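11R-lipoxygenase (Gersemia fruticosa, PDB 3VF1) probably catalyses, with a bound iron and under calcium control, the insertion of both atoms of molecular oxygen into a fatty acid, as an 11R-lipoxygenase. Local coordinates at residues Pro416-Lys426 against Leu642-Phe650. Sequence-based numbering, arbitrary orientation.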
loop_
_atom_site.group_PDB
_atom_site.type_symbol
_atom_site.label_atom_id
_atom_site.label_comp_id
_atom_site.label_asym_id
_atom_site.label_seq_id
_atom_site.Cartn_x
_atom_site.Cartn_y
_atom_site.Cartn_z
ATOM N N PRO A 416 -21.918 6.988 -3.165
ATOM C CA PRO A 416 -21.564 5.564 -3.254
ATOM C C PRO A 416 -20.065 5.300 -3.420
ATOM O O PRO A 416 -19.559 4.320 -2.881
ATOM C CB PRO A 416 -22.332 5.085 -4.493
ATOM C CG PRO A 416 -22.644 6.321 -5.264
ATOM C CD PRO A 416 -22.846 7.385 -4.236
ATOM N N VAL A 417 -19.374 6.160 -4.162
ATOM C CA VAL A 417 -17.937 6.014 -4.372
ATOM C C VAL A 417 -17.159 6.258 -3.081
ATOM O O VAL A 417 -16.155 5.595 -2.825
ATOM C CB VAL A 417 -17.430 6.972 -5.466
ATOM C CG1 VAL A 417 -15.908 6.983 -5.511
ATOM C CG2 VAL A 417 -18.005 6.579 -6.815
ATOM N N TRP A 418 -17.622 7.206 -2.272
ATOM C CA TRP A 418 -17.011 7.443 -0.969
ATOM C C TRP A 418 -17.087 6.182 -0.119
ATOM O O TRP A 418 -16.124 5.811 0.552
ATOM C CB TRP A 418 -17.704 8.592 -0.237
ATOM C CG TRP A 418 -17.419 8.590 1.234
ATOM C CD1 TRP A 418 -18.095 7.897 2.197
ATOM C CD2 TRP A 418 -16.377 9.301 1.911
ATOM N NE1 TRP A 418 -17.541 8.136 3.431
ATOM C CE2 TRP A 418 -16.484 8.995 3.283
ATOM C CE3 TRP A 418 -15.363 10.168 1.491
ATOM C CZ2 TRP A 418 -15.619 9.527 4.235
ATOM C CZ3 TRP A 418 -14.506 10.693 2.440
ATOM C CH2 TRP A 418 -14.640 10.372 3.795
ATOM N N LYS A 419 -18.243 5.527 -0.148
ATOM C CA LYS A 419 -18.452 4.300 0.610
ATOM C C LYS A 419 -17.572 3.184 0.065
ATOM O O LYS A 419 -17.044 2.368 0.820
ATOM C CB LYS A 419 -19.919 3.871 0.537
ATOM C CG LYS A 419 -20.896 4.851 1.165
ATOM C CD LYS A 419 -22.324 4.352 1.021
ATOM C CE LYS A 419 -23.328 5.317 1.632
ATOM N NZ LYS A 419 -23.199 5.412 3.113
ATOM N N LEU A 420 -17.424 3.156 -1.255
ATOM C CA LEU A 420 -16.638 2.125 -1.918
ATOM C C LEU A 420 -15.170 2.193 -1.511
ATOM O O LEU A 420 -14.568 1.182 -1.151
ATOM C CB LEU A 420 -16.752 2.274 -3.436
ATOM C CG LEU A 420 -15.970 1.253 -4.265
ATOM C CD1 LEU A 420 -16.541 -0.147 -4.079
ATOM C CD2 LEU A 420 -15.964 1.644 -5.733
ATOM N N LEU A 421 -14.601 3.393 -1.567
ATOM C CA LEU A 421 -13.170 3.577 -1.355
ATOM C C LEU A 421 -12.781 3.650 0.117
ATOM O O LEU A 421 -11.630 3.396 0.468
ATOM C CB LEU A 421 -12.700 4.854 -2.054
ATOM C CG LEU A 421 -12.829 4.883 -3.578
ATOM C CD1 LEU A 421 -12.319 6.206 -4.127
ATOM C CD2 LEU A 421 -12.079 3.716 -4.197
ATOM N N TYR A 422 -13.732 3.995 0.977
ATOM C CA TYR A 422 -13.414 4.284 2.373
ATOM C C TYR A 422 -12.552 3.206 3.034
ATOM O O TYR A 422 -11.508 3.514 3.606
ATOM C CB TYR A 422 -14.684 4.507 3.197
ATOM C CG TYR A 422 -14.383 4.898 4.624
ATOM C CD1 TYR A 422 -14.024 6.199 4.941
ATOM C CD2 TYR A 422 -14.440 3.965 5.651
ATOM C CE1 TYR A 422 -13.739 6.564 6.239
ATOM C CE2 TYR A 422 -14.156 4.323 6.956
ATOM C CZ TYR A 422 -13.807 5.625 7.242
ATOM O OH TYR A 422 -13.522 5.988 8.537
ATOM N N PRO A 423 -12.982 1.937 2.960
ATOM C CA PRO A 423 -12.213 0.887 3.640
ATOM C C PRO A 423 -10.830 0.660 3.031
ATOM O O PRO A 423 -9.960 0.091 3.692
ATOM C CB PRO A 423 -13.085 -0.360 3.463
ATOM C CG PRO A 423 -13.923 -0.079 2.267
ATOM C CD PRO A 423 -14.168 1.398 2.271
ATOM N N HIS A 424 -10.630 1.107 1.796
ATOM C CA HIS A 424 -9.380 0.853 1.087
ATOM C C HIS A 424 -8.367 1.988 1.225
ATOM O O HIS A 424 -7.169 1.776 1.047
ATOM C CB HIS A 424 -9.667 0.585 -0.388
ATOM C CG HIS A 424 -10.507 -0.629 -0.622
ATOM N ND1 HIS A 424 -10.054 -1.905 -0.364
ATOM C CD2 HIS A 424 -11.772 -0.765 -1.081
ATOM C CE1 HIS A 424 -11.004 -2.774 -0.657
ATOM N NE2 HIS A 424 -12.057 -2.109 -1.096
ATOM N N THR A 425 -8.846 3.186 1.541
ATOM C CA THR A 425 -7.966 4.339 1.713
ATOM C C THR A 425 -7.745 4.629 3.192
ATOM O O THR A 425 -7.079 5.597 3.555
ATOM C CB THR A 425 -8.542 5.601 1.044
ATOM O OG1 THR A 425 -9.792 5.949 1.656
ATOM C CG2 THR A 425 -8.743 5.374 -0.447
ATOM N N LYS A 426 -8.306 3.779 4.043
ATOM C CA LYS A 426 -8.225 3.975 5.483
ATOM C C LYS A 426 -6.789 3.850 5.981
ATOM O O LYS A 426 -6.125 2.839 5.742
ATOM C CB LYS A 426 -9.109 2.952 6.196
ATOM C CG LYS A 426 -9.584 3.395 7.566
ATOM C CD LYS A 426 -10.383 2.301 8.255
ATOM C CE LYS A 426 -10.817 2.727 9.645
ATOM N NZ LYS A 426 -11.402 1.596 10.419
ATOM N N LEU A 642 -8.920 -8.384 2.702
ATOM C CA LEU A 642 -9.650 -8.090 1.474
ATOM C C LEU A 642 -11.031 -8.732 1.448
ATOM O O LEU A 642 -11.163 -9.952 1.564
ATOM C CB LEU A 642 -8.846 -8.546 0.254
ATOM C CG LEU A 642 -9.397 -8.084 -1.095
ATOM C CD1 LEU A 642 -9.431 -6.560 -1.171
ATOM C CD2 LEU A 642 -8.574 -8.660 -2.235
ATOM N N GLY A 643 -12.056 -7.899 1.292
ATOM C CA GLY A 643 -13.423 -8.379 1.195
ATOM C C GLY A 643 -14.167 -8.325 2.516
ATOM O O GLY A 643 -15.396 -8.300 2.540
ATOM N N ASP A 644 -13.424 -8.308 3.618
ATOM C CA ASP A 644 -14.026 -8.229 4.943
ATOM C C ASP A 644 -14.415 -6.790 5.258
ATOM O O ASP A 644 -13.597 -6.007 5.739
ATOM C CB ASP A 644 -13.064 -8.760 6.006
ATOM C CG ASP A 644 -13.616 -8.624 7.412
ATOM O OD1 ASP A 644 -14.852 -8.534 7.563
ATOM O OD2 ASP A 644 -12.812 -8.612 8.366
ATOM N N TYR A 645 -15.670 -6.453 4.981
ATOM C CA TYR A 645 -16.178 -5.103 5.195
ATOM C C TYR A 645 -17.069 -5.054 6.432
ATOM O O TYR A 645 -18.280 -4.872 6.328
ATOM C CB TYR A 645 -16.970 -4.643 3.971
ATOM C CG TYR A 645 -16.139 -4.493 2.716
ATOM C CD1 TYR A 645 -14.985 -3.718 2.709
ATOM C CD2 TYR A 645 -16.507 -5.129 1.537
ATOM C CE1 TYR A 645 -14.225 -3.576 1.560
ATOM C CE2 TYR A 645 -15.752 -4.994 0.385
ATOM C CZ TYR A 645 -14.614 -4.217 0.403
ATOM O OH TYR A 645 -13.862 -4.082 -0.741
ATOM N N ALA A 646 -16.464 -5.221 7.603
ATOM C CA ALA A 646 -17.213 -5.222 8.856
ATOM C C ALA A 646 -17.764 -3.835 9.165
ATOM O O ALA A 646 -18.876 -3.700 9.675
ATOM C CB ALA A 646 -16.334 -5.707 9.996
ATOM N N ASP A 647 -16.983 -2.805 8.851
ATOM C CA ASP A 647 -17.405 -1.426 9.067
ATOM C C ASP A 647 -18.103 -0.886 7.822
ATOM O O ASP A 647 -17.835 0.232 7.382
ATOM C CB ASP A 647 -16.200 -0.553 9.416
ATOM C CG ASP A 647 -15.532 -0.975 10.710
ATOM O OD1 ASP A 647 -15.796 -2.105 11.175
ATOM O OD2 ASP A 647 -14.739 -0.180 11.259
ATOM N N ASN A 648 -19.004 -1.691 7.267
ATOM C CA ASN A 648 -19.667 -1.370 6.008
ATOM C C ASN A 648 -20.529 -0.113 6.088
ATOM O O ASN A 648 -21.334 0.046 7.006
ATOM C CB ASN A 648 -20.525 -2.552 5.557
ATOM C CG ASN A 648 -21.182 -2.311 4.222
ATOM O OD1 ASN A 648 -20.666 -1.567 3.388
ATOM N ND2 ASN A 648 -22.330 -2.937 4.007
ATOM N N LEU A 649 -20.359 0.769 5.109
ATOM C CA LEU A 649 -21.119 2.012 5.049
ATOM C C LEU A 649 -22.332 1.889 4.129
ATOM O O LEU A 649 -23.213 2.746 4.138
ATOM C CB LEU A 649 -20.222 3.151 4.567
ATOM C CG LEU A 649 -19.012 3.456 5.448
ATOM C CD1 LEU A 649 -18.157 4.545 4.818
ATOM C CD2 LEU A 649 -19.455 3.861 6.845
ATOM N N PHE A 650 -22.377 0.824 3.336
ATOM C CA PHE A 650 -23.488 0.610 2.412
ATOM C C PHE A 650 -24.735 0.121 3.138
ATOM O O PHE A 650 -24.670 -0.797 3.955
ATOM C CB PHE A 650 -23.102 -0.397 1.327
ATOM C CG PHE A 650 -22.219 0.173 0.256
ATOM C CD1 PHE A 650 -22.752 0.956 -0.750
ATOM C CD2 PHE A 650 -20.857 -0.084 0.249
ATOM C CE1 PHE A 650 -21.945 1.481 -1.740
ATOM C CE2 PHE A 650 -20.047 0.436 -0.738
ATOM C CZ PHE A 650 -20.592 1.221 -1.736
#
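In the helical lipoxygenase domain, the kinked helix 416-425 packs against the loop between helices 619-632 and 653-676, where K419 meets L649 and F650. CB of K419 lies over one face of the F650 ring, 3.7 Å from its centroid, a CH-pi contact. With its chain extended to CE and bent only at chi4 (-67°), K419 turns NZ onto L649 O at 2.9 Å; the donor stands 47° out of the carbonyl plane. The same ammonium makes weak bonds to the carbonyls of S413 and G136. A methionine here would probably leave L649 O without its ammonium donor and give up the weak links to S413 and G136. L649 CD1 approaches Y422 CG at 3.8 Å and W418 NE1 at 3.9 Å, obliquely to both rings. Farther along, H424 NE2 and Y645 OH share a hydrogen bond of 2.7 Å, the hydroxyl lying near the imidazole plane and the rings at 90°. P423 CG touches Y645 CE1 at 3.6 Å. ND1 of H424 bonds N694 O, so both imidazole nitrogens are hydrogen-bonded and the contact is tied to the C-terminal segment that ends in the iron ligand I698, a course characteristic of the lipoxygenase fold.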